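Hypothetical protein (Sus scrofa, PDB 3WOC) is a prostate-derived, heparin-binding glycoprotein from boar sperm, a jacalin-like lectin with a beta-prism fold that probably takes part in capacitation-related events. Local coordinates at residues T16-E21 / V114-Y119; E68-I73 / V84-N89; R78-H83 / F122-I127. One frame throughout, in Å; residues are numbered along the deposited sequence.

Overall arrangement
All three contacts lie within one jacalin-like beta-prism domain of three four-stranded antiparallel sheets. Contact 1 (16-21 with 114-119) belongs to the sheet that gathers both ends of the domain. Contact 2 (68-73 with 84-89) is the open end of the hairpin of strands 70-77 and 81-88 in another sheet, and both its segments fall between those of contact 1 in the sequence. The two touch, their centres about 14 Å apart, through Leu115 and Val114 on His69, Ile70 and Ile71. Contact 3 (78-83 with 122-127), whose segments alternate with those of each other contact, lies about 21 Å from either centre. The sheets of contacts 1 and 2 thus meet on opposite sides of the chain's centre.

Contact 1. Residues T16-E21 / V114-Y119; sequences TSKDNE and VLEGVY
In the beta-prism sheet that gathers the two ends of the jacalin-like domain, the end of strand 12-17 runs antiparallel to the start of strand 114-122. Thr16 and Val118 form a hydrogen-bonded pair: Thr16 N reaches Val118 O at 2.9 Å with an N-H...O angle of 162°, and Val118 N returns the bond to Thr16 O at 2.8 Å. Their side chains lie alongside each other on one face of the sheet, where the CG2 methyl of Thr16 meets CG1 of Val118 at 3.5 Å. With OG1 opposite the backbone nitrogen (chi1 174°), that methyl is directed at the neighbouring strand, while the hydroxyl bonds to Tyr44 OH. Ser17 faces Gly117 as a non-hydrogen-bonded pair, and their CA atoms come within 3.9 Å. Beyond it, Lys18 N bonds to Glu116 O at 2.8 Å, although the strand has already given way to a loop. Lys18 then bends its chain at chi3 (75°) to put NZ 3.0 Å from Glu116 OE2, a salt bridge in which the ammonium sits above the carboxylate plane. A second link, made by side chains, therefore ties down the place where the loop departs. On the other flank of strand 114-122, Glu116 and Gly117 share Thr133 of strand 127-135 in a classic beta bulge, while Leu115 reaches across to Ile70 and Ile73 of strand 70-77.

Contact 2. Residues E68-I73 / V84-N89; sequences EHIISI and VTLITN
Asn89, Ile87 and Ile73 bury the most surface at the open end of the antiparallel hairpin of strands 70-77 and 81-88. At the end of the second strand, Asn89 N bonds to His69 O at 3.1 Å, and CB of Asn89 rests on CG2 of Ile71. Next to it, Thr88 OG1 donates to Glu68 OE2 at 3.1 Å, arriving on the anti side of the carboxylate. Glu68 CG lies opposite the backbone N (chi1 -177°), and the extended chain beyond it brings OE2 to the threonine. The glutamate has further holds, with His65 N on OE1 and a salt bridge from Arg92 to OE2, while Thr88 OG1 is itself bonded to Arg92 N; a buried carboxylate is thus answered at both oxygens. Ile87 lies at the centre of a classic beta bulge: Ile71 N bonds to Ile87 O, and Ile87 N to Ser72 O, both at 3.0 Å and nearly straight, with angles of 170° and 171°. The extra residue at Ile71 and Ser72 shifts the register by one. On the face of Ser72 and Ile87, CD1 of Ile71 rests against CG1 of Ile87 at 3.7 Å, and Ser72 OG lies against both CG1 and CG2 of Ile87. On the inner face, Ile73 and Leu86 run alongside each other, with CG1 of Ile73 3.7 Å from Leu86 CD2. Ile73 CG2 extends the patch to Val84 CG2, and Ile70 CD1 covers CB of Leu86 from the other end. Strand 93-97 flanks strand 81-88, strand 102-106 lies beyond strand 70-77, and Ile73 packs inward on Leu115, Phe132 and Trp134 from the sheet of contact 1.

Contact 3. Residues R78-H83 / F122-I127; sequences RTFLQH and FWLYGI
The ring of Phe80 is the bump of this contact, and it fits into a hollow made by the bend from Trp123 to Gly126. The CZ corner of Phe80 comes 3.6 Å from Tyr125 CD1 and 4.1 Å from both Trp123 CE3 and Leu124 CB. Tyr125 CB lies over one face towards the rim, while Thr79 CG2 lies over the opposite face, so the phenyl is held between its own neighbour and the receiving loop. The rings of Phe80 and Tyr125 are inclined, with planes at 53° and centroids 5.6 Å apart. Phe80 CG sits beside its own backbone nitrogen (chi1 -57°), which turns the ring towards the 122-127 loop, CE1 coming 3.6 Å from Tyr125 N. The hollow keeps its curve partly through a bond from Trp123 N to Gly126 O. In the beta-prism, these are the turns of two hairpins from different sheets: one joins strands 70-77 and 81-88, the other strands 114-122 and 127-135. Ile127 O lies in the plane of the phenyl at its edge and accepts from Leu81 N at 2.7 Å, the one backbone bond between the two segments, made where the turns pass into strands. Next to this bond, Leu81 and Ile127 lie alongside, CG2 of the isoleucine 3.9 Å from Leu81 CB. Ile37 of strand 37-44, in the remaining sheet, packs against both these side chains, and Leu36 touches Phe80.

Contact 1. Residues T16-E21 / V114-Y119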
ATOM      1  N   THR A  16      -1.444   2.408  -8.979  1.00 35.91           N
ATOM      2  CA  THR A  16      -1.664   3.808  -8.636  1.00 37.20           C
ATOM      3  C   THR A  16      -0.319   4.487  -8.415  1.00 38.04           C
ATOM      4  O   THR A  16       0.604   3.889  -7.854  1.00 37.96           O
ATOM      5  CB  THR A  16      -2.622   3.990  -7.422  1.00 37.08           C
ATOM      6  OG1 THR A  16      -2.688   5.372  -7.052  1.00 37.77           O
ATOM      7  CG2 THR A  16      -2.181   3.173  -6.221  1.00 37.25           C
ATOM      8  N   SER A  17      -0.208   5.725  -8.889  1.00 39.24           N
ATOM      9  CA  SER A  17       1.054   6.458  -8.840  1.00 40.52           C
ATOM     10  C   SER A  17       0.825   7.964  -8.824  1.00 41.32           C
ATOM     11  O   SER A  17      -0.252   8.439  -9.197  1.00 41.28           O
ATOM     12  CB  SER A  17       1.937   6.073 -10.030  1.00 40.41           C
ATOM     13  OG  SER A  17       3.298   6.344  -9.753  1.00 41.16           O
ATOM     14  N   LYS A  18       1.843   8.699  -8.382  1.00 42.54           N
ATOM     15  CA  LYS A  18       1.826  10.160  -8.358  1.00 43.68           C
ATOM     16  C   LYS A  18       1.313  10.682  -9.695  1.00 44.51           C
ATOM     17  O   LYS A  18       1.999  10.580 -10.718  1.00 44.63           O
ATOM     18  CB  LYS A  18       3.230  10.694  -8.069  1.00 43.61           C
ATOM     19  CG  LYS A  18       3.277  12.112  -7.517  1.00 43.75           C
ATOM     20  CD  LYS A  18       4.689  12.491  -7.079  1.00 43.87           C
ATOM     21  CE  LYS A  18       5.594  12.777  -8.269  1.00 44.51           C
ATOM     22  NZ  LYS A  18       7.021  12.875  -7.867  1.00 45.02           N
ATOM     23  N   ASP A  19       0.088  11.207  -9.672  1.00 45.60           N
ATOM     24  CA  ASP A  19      -0.628  11.642 -10.877  1.00 46.67           C
ATOM     25  C   ASP A  19       0.232  12.539 -11.761  1.00 47.03           C
ATOM     26  O   ASP A  19       0.488  12.222 -12.924  1.00 47.38           O
ATOM     27  CB  ASP A  19      -1.954  12.337 -10.506  1.00 46.88           C
ATOM     28  CG  ASP A  19      -1.875  13.126  -9.191  1.00 47.84           C
ATOM     29  OD1 ASP A  19      -0.791  13.663  -8.861  1.00 48.89           O
ATOM     30  OD2 ASP A  19      -2.908  13.211  -8.487  1.00 48.38           O
ATOM     31  N   ASN A  20       0.673  13.646 -11.170  1.00 47.40           N
ATOM     32  CA  ASN A  20       1.593  14.629 -11.744  1.00 47.66           C
ATOM     33  C   ASN A  20       1.739  15.717 -10.698  1.00 47.61           C
ATOM     34  O   ASN A  20       2.751  16.421 -10.645  1.00 47.69           O
ATOM     35  CB  ASN A  20       1.061  15.235 -13.050  1.00 47.79           C
ATOM     36  CG  ASN A  20       1.769  14.691 -14.289  1.00 48.28           C
ATOM     37  OD1 ASN A  20       1.127  14.381 -15.295  1.00 48.71           O
ATOM     38  ND2 ASN A  20       3.096  14.582 -14.224  1.00 48.50           N
ATOM     39  N   GLU A  21       0.708  15.827  -9.861  1.00 47.48           N
ATOM     40  CA  GLU A  21       0.646  16.800  -8.776  1.00 47.39           C
ATOM     41  C   GLU A  21       1.465  16.360  -7.563  1.00 46.80           C
ATOM     42  O   GLU A  21       2.573  15.833  -7.700  1.00 46.84           O
ATOM     43  CB  GLU A  21      -0.810  17.039  -8.361  1.00 47.41           C
ATOM     44  CG  GLU A  21      -1.648  17.799  -9.373  1.00 47.90           C
ATOM     45  CD  GLU A  21      -3.097  17.924  -8.943  1.00 48.10           C
ATOM     46  OE1 GLU A  21      -3.351  18.443  -7.831  1.00 48.86           O
ATOM     47  OE2 GLU A  21      -3.986  17.505  -9.719  1.00 49.30           O
ATOM     48  N   VAL A 114      11.473   8.223  -2.225  1.00 28.06           N
ATOM     49  CA  VAL A 114      10.350   7.993  -1.321  1.00 27.73           C
ATOM     50  C   VAL A 114       9.220   7.298  -2.078  1.00 27.73           C
ATOM     51  O   VAL A 114       9.238   7.240  -3.310  1.00 27.83           O
ATOM     52  CB  VAL A 114       9.841   9.317  -0.672  1.00 27.68           C
ATOM     53  CG1 VAL A 114      10.992  10.086  -0.025  1.00 27.20           C
ATOM     54  CG2 VAL A 114       9.104  10.197  -1.689  1.00 27.27           C
ATOM     55  N   LEU A 115       8.244   6.774  -1.342  1.00 27.64           N
ATOM     56  CA  LEU A 115       7.097   6.106  -1.943  1.00 27.46           C
ATOM     57  C   LEU A 115       6.216   7.114  -2.676  1.00 27.67           C
ATOM     58  O   LEU A 115       5.805   8.122  -2.100  1.00 27.75           O
ATOM     59  CB  LEU A 115       6.283   5.370  -0.870  1.00 27.42           C
ATOM     60  CG  LEU A 115       5.172   4.408  -1.309  1.00 26.98           C
ATOM     61  CD1 LEU A 115       5.754   3.107  -1.841  1.00 26.47           C
ATOM     62  CD2 LEU A 115       4.223   4.130  -0.153  1.00 27.05           C
ATOM     63  N   GLU A 116       5.943   6.842  -3.947  1.00 27.70           N
ATOM     64  CA  GLU A 116       5.051   7.696  -4.730  1.00 28.00           C
ATOM     65  C   GLU A 116       3.999   6.903  -5.507  1.00 27.60           C
ATOM     66  O   GLU A 116       3.209   7.480  -6.254  1.00 27.92           O
ATOM     67  CB  GLU A 116       5.833   8.672  -5.635  1.00 27.95           C
ATOM     68  CG  GLU A 116       6.918   8.051  -6.509  1.00 28.28           C
ATOM     69  CD  GLU A 116       7.754   9.096  -7.258  1.00 28.86           C
ATOM     70  OE1 GLU A 116       8.240   8.779  -8.369  1.00 29.36           O
ATOM     71  OE2 GLU A 116       7.940  10.224  -6.741  1.00 29.94           O
ATOM     72  N   GLY A 117       3.980   5.588  -5.302  1.00 27.34           N
ATOM     73  CA  GLY A 117       2.988   4.716  -5.924  1.00 26.64           C
ATOM     74  C   GLY A 117       2.966   3.294  -5.393  1.00 26.41           C
ATOM     75  O   GLY A 117       3.887   2.860  -4.701  1.00 26.19           O
ATOM     76  N   VAL A 118       1.900   2.571  -5.732  1.00 26.19           N
ATOM     77  CA  VAL A 118       1.732   1.170  -5.341  1.00 25.98           C
ATOM     78  C   VAL A 118       0.966   0.384  -6.416  1.00 25.78           C
ATOM     79  O   VAL A 118       0.061   0.911  -7.071  1.00 25.93           O
ATOM     80  CB  VAL A 118       1.086   1.021  -3.906  1.00 26.13           C
ATOM     81  CG1 VAL A 118      -0.054   2.000  -3.695  1.00 26.31           C
ATOM     82  CG2 VAL A 118       0.634  -0.411  -3.620  1.00 26.14           C
ATOM     83  N   TYR A 119       1.366  -0.869  -6.611  1.00 25.18           N
ATOM     84  CA  TYR A 119       0.690  -1.769  -7.537  1.00 24.83           C
ATOM     85  C   TYR A 119       0.501  -3.134  -6.878  1.00 24.63           C
ATOM     86  O   TYR A 119       1.164  -3.450  -5.893  1.00 24.50           O
ATOM     87  CB  TYR A 119       1.470  -1.891  -8.860  1.00 24.68           C
ATOM     88  CG  TYR A 119       2.868  -2.463  -8.724  1.00 24.34           C
ATOM     89  CD1 TYR A 119       3.108  -3.815  -8.948  1.00 23.62           C
ATOM     90  CD2 TYR A 119       3.948  -1.650  -8.370  1.00 24.54           C
ATOM     91  CE1 TYR A 119       4.386  -4.348  -8.826  1.00 23.99           C
ATOM     92  CE2 TYR A 119       5.233  -2.175  -8.248  1.00 24.44           C
ATOM     93  CZ  TYR A 119       5.440  -3.526  -8.476  1.00 24.20           C
ATOM     94  OH  TYR A 119       6.701  -4.056  -8.348  1.00 24.41           O
TER

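Contact 2. Residues E68-I73 / V84-N89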
ATOM      1  N   GLU A  68       6.824  14.981   5.189  1.00 32.59           N
ATOM      2  CA  GLU A  68       7.026  13.610   5.659  1.00 31.88           C
ATOM      3  C   GLU A  68       6.680  12.608   4.558  1.00 31.65           C
ATOM      4  O   GLU A  68       5.661  12.747   3.874  1.00 31.52           O
ATOM      5  CB  GLU A  68       6.183  13.348   6.912  1.00 32.00           C
ATOM      6  CG  GLU A  68       6.362  11.968   7.531  1.00 31.32           C
ATOM      7  CD  GLU A  68       5.443  11.726   8.712  1.00 31.20           C
ATOM      8  OE1 GLU A  68       4.291  12.207   8.698  1.00 30.18           O
ATOM      9  OE2 GLU A  68       5.870  11.043   9.662  1.00 30.30           O
ATOM     10  N   HIS A  69       7.533  11.598   4.404  1.00 31.26           N
ATOM     11  CA  HIS A  69       7.413  10.617   3.326  1.00 31.06           C
ATOM     12  C   HIS A  69       7.595   9.190   3.835  1.00 30.73           C
ATOM     13  O   HIS A  69       8.233   8.977   4.859  1.00 30.67           O
ATOM     14  CB  HIS A  69       8.477  10.881   2.258  1.00 30.96           C
ATOM     15  CG  HIS A  69       8.438  12.258   1.675  1.00 31.45           C
ATOM     16  ND1 HIS A  69       7.426  12.688   0.844  1.00 31.77           N
ATOM     17  CD2 HIS A  69       9.302  13.296   1.783  1.00 31.72           C
ATOM     18  CE1 HIS A  69       7.662  13.935   0.475  1.00 31.69           C
ATOM     19  NE2 HIS A  69       8.797  14.325   1.029  1.00 31.27           N
ATOM     20  N   ILE A  70       7.037   8.221   3.107  1.00 30.55           N
ATOM     21  CA  ILE A  70       7.313   6.801   3.346  1.00 30.38           C
ATOM     22  C   ILE A  70       8.644   6.463   2.676  1.00 30.19           C
ATOM     23  O   ILE A  70       8.817   6.714   1.480  1.00 30.04           O
ATOM     24  CB  ILE A  70       6.207   5.864   2.751  1.00 30.50           C
ATOM     25  CG1 ILE A  70       4.781   6.332   3.111  1.00 30.76           C
ATOM     26  CG2 ILE A  70       6.465   4.393   3.124  1.00 30.27           C
ATOM     27  CD1 ILE A  70       4.377   6.157   4.560  1.00 31.94           C
ATOM     28  N   ILE A  71       9.581   5.901   3.434  1.00 30.05           N
ATOM     29  CA  ILE A  71      10.890   5.537   2.870  1.00 29.99           C
ATOM     30  C   ILE A  71      11.200   4.033   2.881  1.00 30.08           C
ATOM     31  O   ILE A  71      12.094   3.581   2.161  1.00 30.08           O
ATOM     32  CB  ILE A  71      12.063   6.386   3.459  1.00 29.92           C
ATOM     33  CG1 ILE A  71      12.068   6.363   4.990  1.00 29.93           C
ATOM     34  CG2 ILE A  71      11.999   7.818   2.943  1.00 29.73           C
ATOM     35  CD1 ILE A  71      12.962   5.298   5.584  1.00 29.56           C
ATOM     36  N   SER A  72      10.479   3.266   3.699  1.00 30.18           N
ATOM     37  CA  SER A  72      10.594   1.798   3.678  1.00 30.33           C
ATOM     38  C   SER A  72       9.331   1.095   4.172  1.00 30.33           C
ATOM     39  O   SER A  72       8.525   1.679   4.893  1.00 30.41           O
ATOM     40  CB  SER A  72      11.833   1.312   4.447  1.00 30.29           C
ATOM     41  OG  SER A  72      11.701   1.512   5.843  1.00 30.77           O
ATOM     42  N   ILE A  73       9.161  -0.163   3.771  1.00 30.54           N
ATOM     43  CA  ILE A  73       7.965  -0.928   4.117  1.00 30.58           C
ATOM     44  C   ILE A  73       8.295  -2.370   4.506  1.00 30.75           C
ATOM     45  O   ILE A  73       8.789  -3.152   3.692  1.00 30.88           O
ATOM     46  CB  ILE A  73       6.908  -0.897   2.971  1.00 30.58           C
ATOM     47  CG1 ILE A  73       6.458   0.545   2.710  1.00 30.37           C
ATOM     48  CG2 ILE A  73       5.698  -1.783   3.315  1.00 30.15           C
ATOM     49  CD1 ILE A  73       5.804   0.775   1.383  1.00 30.43           C
ATOM     50  N   VAL A  84       1.315  -4.779   7.122  1.00 28.63           N
ATOM     51  CA  VAL A  84       2.213  -3.762   6.589  1.00 29.16           C
ATOM     52  C   VAL A  84       2.542  -2.748   7.685  1.00 29.59           C
ATOM     53  O   VAL A  84       1.647  -2.251   8.368  1.00 29.63           O
ATOM     54  CB  VAL A  84       1.619  -3.098   5.311  1.00 29.10           C
ATOM     55  CG1 VAL A  84       1.804  -1.595   5.304  1.00 29.44           C
ATOM     56  CG2 VAL A  84       2.227  -3.716   4.061  1.00 29.02           C
ATOM     57  N   THR A  85       3.833  -2.491   7.883  1.00 30.27           N
ATOM     58  CA  THR A  85       4.279  -1.343   8.676  1.00 30.97           C
ATOM     59  C   THR A  85       5.120  -0.395   7.824  1.00 31.19           C
ATOM     60  O   THR A  85       6.169  -0.768   7.295  1.00 31.33           O
ATOM     61  CB  THR A  85       5.015  -1.721   9.997  1.00 31.02           C
ATOM     62  OG1 THR A  85       5.870  -0.639  10.400  1.00 31.77           O
ATOM     63  CG2 THR A  85       5.859  -2.944   9.826  1.00 31.46           C
ATOM     64  N   LEU A  86       4.623   0.832   7.699  1.00 31.45           N
ATOM     65  CA  LEU A  86       5.254   1.873   6.904  1.00 31.67           C
ATOM     66  C   LEU A  86       6.136   2.726   7.797  1.00 31.88           C
ATOM     67  O   LEU A  86       5.703   3.161   8.865  1.00 31.82           O
ATOM     68  CB  LEU A  86       4.185   2.755   6.263  1.00 31.65           C
ATOM     69  CG  LEU A  86       2.970   2.073   5.633  1.00 31.83           C
ATOM     70  CD1 LEU A  86       1.805   3.026   5.636  1.00 31.75           C
ATOM     71  CD2 LEU A  86       3.269   1.596   4.219  1.00 32.42           C
ATOM     72  N   ILE A  87       7.371   2.964   7.365  1.00 32.11           N
ATOM     73  CA  ILE A  87       8.289   3.783   8.150  1.00 32.57           C
ATOM     74  C   ILE A  87       8.602   5.097   7.416  1.00 32.69           C
ATOM     75  O   ILE A  87       8.798   5.110   6.200  1.00 32.54           O
ATOM     76  CB  ILE A  87       9.562   2.976   8.624  1.00 32.72           C
ATOM     77  CG1 ILE A  87      10.874   3.543   8.074  1.00 32.96           C
ATOM     78  CG2 ILE A  87       9.418   1.467   8.360  1.00 32.85           C
ATOM     79  CD1 ILE A  87      11.636   4.375   9.082  1.00 34.00           C
ATOM     80  N   THR A  88       8.608   6.200   8.161  1.00 33.00           N
ATOM     81  CA  THR A  88       8.800   7.530   7.573  1.00 33.36           C
ATOM     82  C   THR A  88      10.224   8.052   7.749  1.00 33.61           C
ATOM     83  O   THR A  88      10.969   7.573   8.603  1.00 33.68           O
ATOM     84  CB  THR A  88       7.811   8.587   8.148  1.00 33.31           C
ATOM     85  OG1 THR A  88       8.118   8.843   9.526  1.00 33.31           O
ATOM     86  CG2 THR A  88       6.357   8.127   8.015  1.00 33.05           C
ATOM     87  N   ASN A  89      10.578   9.044   6.933  1.00 33.96           N
ATOM     88  CA  ASN A  89      11.846   9.774   7.051  1.00 34.23           C
ATOM     89  C   ASN A  89      11.939  10.631   8.319  1.00 34.51           C
ATOM     90  O   ASN A  89      12.991  11.208   8.614  1.00 34.57           O
ATOM     91  CB  ASN A  89      12.098  10.631   5.795  1.00 34.14           C
ATOM     92  CG  ASN A  89      11.071  11.755   5.609  1.00 33.74           C
ATOM     93  OD1 ASN A  89      11.328  12.714   4.885  1.00 33.83           O
ATOM     94  ND2 ASN A  89       9.915  11.639   6.249  1.00 32.89           N
TER

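Contact 3. Residues R78-H83 / F122-I127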
ATOM      1  N   ARG A  78       0.554 -14.462   3.822  1.00 27.64           N
ATOM      2  CA  ARG A  78       0.372 -15.892   3.614  1.00 27.50           C
ATOM      3  C   ARG A  78      -0.162 -16.048   2.189  1.00 27.02           C
ATOM      4  O   ARG A  78       0.557 -15.744   1.236  1.00 27.12           O
ATOM      5  CB  ARG A  78      -0.555 -16.494   4.676  1.00 27.49           C
ATOM      6  CG  ARG A  78      -0.064 -16.273   6.116  1.00 27.89           C
ATOM      7  CD  ARG A  78      -0.855 -17.081   7.127  1.00 28.02           C
ATOM      8  NE  ARG A  78      -0.523 -18.503   7.036  1.00 29.45           N
ATOM      9  CZ  ARG A  78      -1.133 -19.473   7.712  1.00 29.29           C
ATOM     10  NH1 ARG A  78      -2.133 -19.200   8.540  1.00 29.25           N
ATOM     11  NH2 ARG A  78      -0.743 -20.727   7.545  1.00 29.63           N
ATOM     12  N   THR A  79      -1.406 -16.497   2.035  1.00 26.49           N
ATOM     13  CA  THR A  79      -2.096 -16.409   0.746  1.00 25.85           C
ATOM     14  C   THR A  79      -2.394 -14.940   0.448  1.00 25.50           C
ATOM     15  O   THR A  79      -2.246 -14.479  -0.685  1.00 25.27           O
ATOM     16  CB  THR A  79      -3.414 -17.220   0.741  1.00 25.70           C
ATOM     17  OG1 THR A  79      -3.125 -18.608   0.926  1.00 25.73           O
ATOM     18  CG2 THR A  79      -4.165 -17.043  -0.568  1.00 25.43           C
ATOM     19  N   PHE A  80      -2.811 -14.217   1.485  1.00 25.21           N
ATOM     20  CA  PHE A  80      -3.156 -12.805   1.378  1.00 24.93           C
ATOM     21  C   PHE A  80      -2.138 -11.959   2.125  1.00 24.85           C
ATOM     22  O   PHE A  80      -1.474 -12.441   3.046  1.00 24.98           O
ATOM     23  CB  PHE A  80      -4.555 -12.545   1.947  1.00 24.68           C
ATOM     24  CG  PHE A  80      -5.642 -13.350   1.292  1.00 24.70           C
ATOM     25  CD1 PHE A  80      -6.253 -12.903   0.127  1.00 24.30           C
ATOM     26  CD2 PHE A  80      -6.063 -14.556   1.849  1.00 24.51           C
ATOM     27  CE1 PHE A  80      -7.254 -13.648  -0.484  1.00 23.94           C
ATOM     28  CE2 PHE A  80      -7.061 -15.307   1.246  1.00 24.20           C
ATOM     29  CZ  PHE A  80      -7.660 -14.851   0.076  1.00 24.14           C
ATOM     30  N   LEU A  81      -2.015 -10.698   1.718  1.00 24.83           N
ATOM     31  CA  LEU A  81      -1.236  -9.719   2.462  1.00 24.57           C
ATOM     32  C   LEU A  81      -1.825  -9.584   3.863  1.00 24.88           C
ATOM     33  O   LEU A  81      -3.002  -9.244   4.018  1.00 24.65           O
ATOM     34  CB  LEU A  81      -1.238  -8.370   1.739  1.00 24.44           C
ATOM     35  CG  LEU A  81      -0.500  -7.197   2.392  1.00 23.91           C
ATOM     36  CD1 LEU A  81       1.009  -7.427   2.407  1.00 23.29           C
ATOM     37  CD2 LEU A  81      -0.846  -5.906   1.677  1.00 24.21           C
ATOM     38  N   GLN A  82      -0.999  -9.872   4.868  1.00 25.29           N
ATOM     39  CA  GLN A  82      -1.426  -9.884   6.270  1.00 25.92           C
ATOM     40  C   GLN A  82      -1.151  -8.562   6.969  1.00 26.30           C
ATOM     41  O   GLN A  82      -2.041  -7.967   7.574  1.00 26.25           O
ATOM     42  CB  GLN A  82      -0.716 -11.003   7.045  1.00 25.85           C
ATOM     43  CG  GLN A  82      -1.166 -12.420   6.719  1.00 26.23           C
ATOM     44  CD  GLN A  82      -2.531 -12.764   7.281  1.00 26.72           C
ATOM     45  OE1 GLN A  82      -3.064 -12.066   8.148  1.00 27.42           O
ATOM     46  NE2 GLN A  82      -3.105 -13.852   6.788  1.00 27.27           N
ATOM     47  N   HIS A  83       0.095  -8.113   6.878  1.00 27.00           N
ATOM     48  CA  HIS A  83       0.580  -7.009   7.687  1.00 27.60           C
ATOM     49  C   HIS A  83       1.466  -6.076   6.870  1.00 27.97           C
ATOM     50  O   HIS A  83       2.251  -6.519   6.032  1.00 27.72           O
ATOM     51  CB  HIS A  83       1.353  -7.562   8.891  1.00 27.68           C
ATOM     52  CG  HIS A  83       2.036  -6.515   9.716  1.00 28.20           C
ATOM     53  ND1 HIS A  83       1.382  -5.793  10.692  1.00 28.52           N
ATOM     54  CD2 HIS A  83       3.316  -6.074   9.716  1.00 28.30           C
ATOM     55  CE1 HIS A  83       2.230  -4.951  11.254  1.00 28.92           C
ATOM     56  NE2 HIS A  83       3.410  -5.102  10.681  1.00 28.88           N
ATOM     57  N   PHE A 122      -5.207  -8.498  -6.314  1.00 25.06           N
ATOM     58  CA  PHE A 122      -6.225  -8.813  -5.306  1.00 25.42           C
ATOM     59  C   PHE A 122      -7.230  -9.831  -5.830  1.00 25.79           C
ATOM     60  O   PHE A 122      -7.445  -9.931  -7.041  1.00 26.03           O
ATOM     61  CB  PHE A 122      -6.922  -7.548  -4.785  1.00 25.05           C
ATOM     62  CG  PHE A 122      -7.725  -6.807  -5.818  1.00 24.66           C
ATOM     63  CD1 PHE A 122      -9.043  -7.161  -6.085  1.00 24.36           C
ATOM     64  CD2 PHE A 122      -7.176  -5.724  -6.498  1.00 24.50           C
ATOM     65  CE1 PHE A 122      -9.793  -6.468  -7.027  1.00 23.27           C
ATOM     66  CE2 PHE A 122      -7.915  -5.029  -7.435  1.00 23.91           C
ATOM     67  CZ  PHE A 122      -9.229  -5.401  -7.698  1.00 24.25           C
ATOM     68  N   TRP A 123      -7.847 -10.588  -4.929  1.00 26.15           N
ATOM     69  CA  TRP A 123      -8.704 -11.686  -5.369  1.00 26.46           C
ATOM     70  C   TRP A 123      -9.986 -11.890  -4.547  1.00 26.66           C
ATOM     71  O   TRP A 123     -11.057 -11.417  -4.942  1.00 27.44           O
ATOM     72  CB  TRP A 123      -7.873 -12.976  -5.515  1.00 26.49           C
ATOM     73  CG  TRP A 123      -8.662 -14.223  -5.754  1.00 26.58           C
ATOM     74  CD1 TRP A 123      -9.566 -14.450  -6.756  1.00 26.59           C
ATOM     75  CD2 TRP A 123      -8.605 -15.429  -4.982  1.00 26.54           C
ATOM     76  NE1 TRP A 123     -10.082 -15.720  -6.647  1.00 26.68           N
ATOM     77  CE2 TRP A 123      -9.510 -16.344  -5.569  1.00 26.54           C
ATOM     78  CE3 TRP A 123      -7.881 -15.826  -3.849  1.00 26.22           C
ATOM     79  CZ2 TRP A 123      -9.713 -17.631  -5.060  1.00 26.73           C
ATOM     80  CZ3 TRP A 123      -8.083 -17.107  -3.341  1.00 26.58           C
ATOM     81  CH2 TRP A 123      -8.993 -17.994  -3.947  1.00 26.60           C
ATOM     82  N   LEU A 124      -9.893 -12.581  -3.418  1.00 26.33           N
ATOM     83  CA  LEU A 124     -11.102 -13.059  -2.746  1.00 26.23           C
ATOM     84  C   LEU A 124     -11.471 -12.222  -1.521  1.00 25.92           C
ATOM     85  O   LEU A 124     -12.528 -11.590  -1.484  1.00 25.98           O
ATOM     86  CB  LEU A 124     -10.938 -14.541  -2.378  1.00 26.09           C
ATOM     87  CG  LEU A 124     -11.982 -15.306  -1.565  1.00 26.10           C
ATOM     88  CD1 LEU A 124     -13.307 -15.457  -2.302  1.00 26.20           C
ATOM     89  CD2 LEU A 124     -11.395 -16.665  -1.243  1.00 26.36           C
ATOM     90  N   TYR A 125     -10.583 -12.219  -0.533  1.00 25.61           N
ATOM     91  CA  TYR A 125     -10.815 -11.513   0.721  1.00 25.39           C
ATOM     92  C   TYR A 125      -9.994 -10.234   0.803  1.00 25.09           C
ATOM     93  O   TYR A 125     -10.284  -9.353   1.612  1.00 25.14           O
ATOM     94  CB  TYR A 125     -10.479 -12.417   1.906  1.00 25.55           C
ATOM     95  CG  TYR A 125     -11.283 -13.696   1.957  1.00 25.79           C
ATOM     96  CD1 TYR A 125     -10.647 -14.931   2.076  1.00 26.04           C
ATOM     97  CD2 TYR A 125     -12.679 -13.674   1.886  1.00 25.66           C
ATOM     98  CE1 TYR A 125     -11.380 -16.111   2.134  1.00 25.91           C
ATOM     99  CE2 TYR A 125     -13.416 -14.845   1.937  1.00 26.00           C
ATOM    100  CZ  TYR A 125     -12.761 -16.059   2.058  1.00 26.02           C
ATOM    101  OH  TYR A 125     -13.491 -17.222   2.111  1.00 26.91           O
ATOM    102  N   GLY A 126      -8.969 -10.133  -0.034  1.00 24.51           N
ATOM    103  CA  GLY A 126      -8.107  -8.970  -0.005  1.00 23.81           C
ATOM    104  C   GLY A 126      -6.982  -9.030  -1.000  1.00 23.26           C
ATOM    105  O   GLY A 126      -7.072  -9.718  -2.015  1.00 23.40           O
ATOM    106  N   ILE A 127      -5.924  -8.284  -0.694  1.00 22.72           N
ATOM    107  CA  ILE A 127      -4.744  -8.185  -1.543  1.00 21.85           C
ATOM    108  C   ILE A 127      -3.914  -9.452  -1.400  1.00 21.51           C
ATOM    109  O   ILE A 127      -3.691  -9.932  -0.287  1.00 21.31           O
ATOM    110  CB  ILE A 127      -3.914  -6.924  -1.175  1.00 21.90           C
ATOM    111  CG1 ILE A 127      -4.624  -5.663  -1.680  1.00 21.63           C
ATOM    112  CG2 ILE A 127      -2.478  -7.003  -1.716  1.00 21.20           C
ATOM    113  CD1 ILE A 127      -4.247  -4.402  -0.926  1.00 22.13           C
TER